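Local coordinates for protein peptidoglycan DD-endopeptidase ShyB (Vibrio cholerae, PDB 2GU1) that cuts the peptide cross-links between peptidoglycan strands as a zinc-dependent endopeptidase, probably so that new glycans can be inserted and the cell wall can expand, at residues 8-13 with 22-27. Numbering follows the deposited sequence.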
loop_
_atom_site.group_PDB
_atom_site.type_symbol
_atom_site.label_atom_id
_atom_site.label_comp_id
_atom_site.label_asym_id
_atom_site.label_seq_id
_atom_site.Cartn_x
_atom_site.Cartn_y
_atom_site.Cartn_z
ATOM N N ILE A 8 -13.567 -19.307 14.698
ATOM C CA ILE A 8 -12.181 -19.340 15.156
ATOM C C ILE A 8 -11.547 -17.950 15.116
ATOM O O ILE A 8 -11.555 -17.279 14.080
ATOM C CB ILE A 8 -11.326 -20.286 14.279
ATOM C CG1 ILE A 8 -11.877 -21.709 14.355
ATOM C CG2 ILE A 8 -9.877 -20.238 14.725
ATOM C CD1 ILE A 8 -11.165 -22.702 13.454
ATOM N N HIS A 9 -11.004 -17.517 16.247
ATOM C CA HIS A 9 -10.355 -16.221 16.323
ATOM C C HIS A 9 -8.851 -16.463 16.339
ATOM O O HIS A 9 -8.342 -17.132 17.237
ATOM C CB HIS A 9 -10.782 -15.484 17.597
ATOM C CG HIS A 9 -12.209 -15.028 17.583
ATOM N ND1 HIS A 9 -12.661 -14.022 16.758
ATOM C CD2 HIS A 9 -13.286 -15.444 18.292
ATOM C CE1 HIS A 9 -13.954 -13.835 16.959
ATOM N NE2 HIS A 9 -14.358 -14.686 17.885
ATOM N N TYR A 10 -8.150 -15.937 15.339
ATOM C CA TYR A 10 -6.704 -16.111 15.255
ATOM C C TYR A 10 -5.992 -14.769 15.186
ATOM O O TYR A 10 -6.263 -13.967 14.293
ATOM C CB TYR A 10 -6.312 -16.918 14.006
ATOM C CG TYR A 10 -4.827 -17.222 13.946
ATOM C CD1 TYR A 10 -4.307 -18.353 14.568
ATOM C CD2 TYR A 10 -3.933 -16.339 13.332
ATOM C CE1 TYR A 10 -2.943 -18.604 14.589
ATOM C CE2 TYR A 10 -2.556 -16.580 13.349
ATOM C CZ TYR A 10 -2.071 -17.714 13.983
ATOM O OH TYR A 10 -0.722 -17.969 14.025
ATOM N N MET A 11 -5.096 -14.515 16.132
ATOM C CA MET A 11 -4.342 -13.270 16.103
ATOM C C MET A 11 -3.008 -13.539 15.403
ATOM O O MET A 11 -2.256 -14.433 15.796
ATOM C CB MET A 11 -4.094 -12.729 17.512
ATOM C CG MET A 11 -3.204 -11.489 17.514
ATOM S SD MET A 11 -3.354 -10.490 19.007
ATOM C CE MET A 11 -4.780 -9.472 18.570
ATOM N N VAL A 12 -2.730 -12.775 14.354
ATOM C CA VAL A 12 -1.491 -12.951 13.605
ATOM C C VAL A 12 -0.263 -12.685 14.461
ATOM O O VAL A 12 -0.214 -11.717 15.226
ATOM C CB VAL A 12 -1.455 -12.028 12.371
ATOM C CG1 VAL A 12 -0.184 -12.287 11.572
ATOM C CG2 VAL A 12 -2.692 -12.279 11.509
ATOM N N LYS A 13 0.733 -13.551 14.318
ATOM C CA LYS A 13 1.964 -13.443 15.080
ATOM C C LYS A 13 3.136 -13.330 14.116
ATOM O O LYS A 13 3.001 -13.627 12.926
ATOM C CB LYS A 13 2.141 -14.688 15.958
ATOM C CG LYS A 13 0.909 -15.069 16.770
ATOM C CD LYS A 13 1.131 -16.369 17.528
ATOM C CE LYS A 13 -0.129 -16.824 18.265
ATOM N NZ LYS A 13 -1.277 -17.076 17.340
ATOM N N PHE A 22 -3.584 -21.173 7.593
ATOM C CA PHE A 22 -4.543 -22.169 7.142
ATOM C C PHE A 22 -4.049 -23.567 7.441
ATOM O O PHE A 22 -4.836 -24.449 7.805
ATOM C CB PHE A 22 -4.830 -22.006 5.647
ATOM C CG PHE A 22 -5.956 -21.066 5.361
ATOM C CD1 PHE A 22 -6.223 -20.010 6.224
ATOM C CD2 PHE A 22 -6.750 -21.223 4.225
ATOM C CE1 PHE A 22 -7.257 -19.115 5.967
ATOM C CE2 PHE A 22 -7.791 -20.335 3.955
ATOM C CZ PHE A 22 -8.048 -19.278 4.828
ATOM N N ALA A 23 -2.740 -23.769 7.304
ATOM C CA ALA A 23 -2.155 -25.071 7.580
ATOM C C ALA A 23 -2.361 -25.419 9.056
ATOM O O ALA A 23 -2.826 -26.516 9.387
ATOM C CB ALA A 23 -0.658 -25.072 7.235
ATOM N N GLN A 24 -2.050 -24.490 9.954
ATOM C CA GLN A 24 -2.209 -24.798 11.371
ATOM C C GLN A 24 -3.666 -24.887 11.834
ATOM O O GLN A 24 -3.963 -25.559 12.822
ATOM C CB GLN A 24 -1.417 -23.807 12.235
ATOM C CG GLN A 24 -2.103 -22.518 12.615
ATOM C CD GLN A 24 -1.219 -21.653 13.508
ATOM O OE1 GLN A 24 -0.312 -20.970 13.034
ATOM N NE2 GLN A 24 -1.472 -21.696 14.810
ATOM N N LEU A 25 -4.576 -24.230 11.119
ATOM C CA LEU A 25 -5.987 -24.273 11.489
ATOM C C LEU A 25 -6.743 -25.408 10.789
ATOM O O LEU A 25 -7.959 -25.527 10.908
ATOM C CB LEU A 25 -6.658 -22.922 11.204
ATOM C CG LEU A 25 -6.162 -21.775 12.096
ATOM C CD1 LEU A 25 -6.941 -20.490 11.805
ATOM C CD2 LEU A 25 -6.330 -22.174 13.577
ATOM N N GLY A 26 -6.014 -26.237 10.052
ATOM C CA GLY A 26 -6.638 -27.368 9.380
ATOM C C GLY A 26 -7.444 -27.128 8.113
ATOM O O GLY A 26 -8.161 -28.024 7.661
ATOM N N VAL A 27 -7.346 -25.940 7.529
ATOM C CA VAL A 27 -8.091 -25.650 6.296
ATOM C C VAL A 27 -7.423 -26.375 5.121
ATOM O O VAL A 27 -6.193 -26.371 5.000
ATOM C CB VAL A 27 -8.108 -24.132 6.014
ATOM C CG1 VAL A 27 -8.864 -23.839 4.717
ATOM C CG2 VAL A 27 -8.740 -23.400 7.188
#
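In the LysM-like part of the chain, the C-terminal end of helix 18-24 packs on an edge strand, 8-11, of a five-stranded antiparallel sheet, and Leu25 touches both Ile8 and Tyr10 there. Its CD1 methyl reaches the strand, lying 4.1 Å from Ile8 CG2 and 4.2 Å from Tyr10 CB. The Ile8 and Leu25 side chains run past each other in opposite directions, and the branch of Ile8 that meets the leucine is CG2, set anti to the backbone N. Leu25 also rests on Leu56 of the neighbouring strand 53-58, so it covers two adjacent strands.

Farther along the tyrosine, the Gln24 amide comes up to the ring's edge, with NE2 near the ring plane and 3.4 Å from Tyr10 CE1. The two side chains cross at about a right angle, and the amide is turned 75° from the ring. Gln24 OE1 approaches Tyr10 OH to 3.2 Å, but the hydroxyl's hydrogen bond is to Asp16 OD2, an oxygen that also accepts from Lys13 N. Just after Leu25 in the chain, the helix closes in a Schellman motif: Gly26, at positive phi (77°), turns the chain, Val27 N binds Phe22 O at 2.9 Å and Gly26 N binds Ala23 O at 3.3 Å.

Strand and helix end are thus joined by methyl packing and by one amide, whose nitrogen meets the ring edge and whose oxygen lies near the hydroxyl. The tyrosine hydroxyl is probably oriented by its hydrogen bond to Asp16, in the connection between the two segments, while the glutamine amide appears to add close packing rather than a hydrogen bond at the more exposed margin.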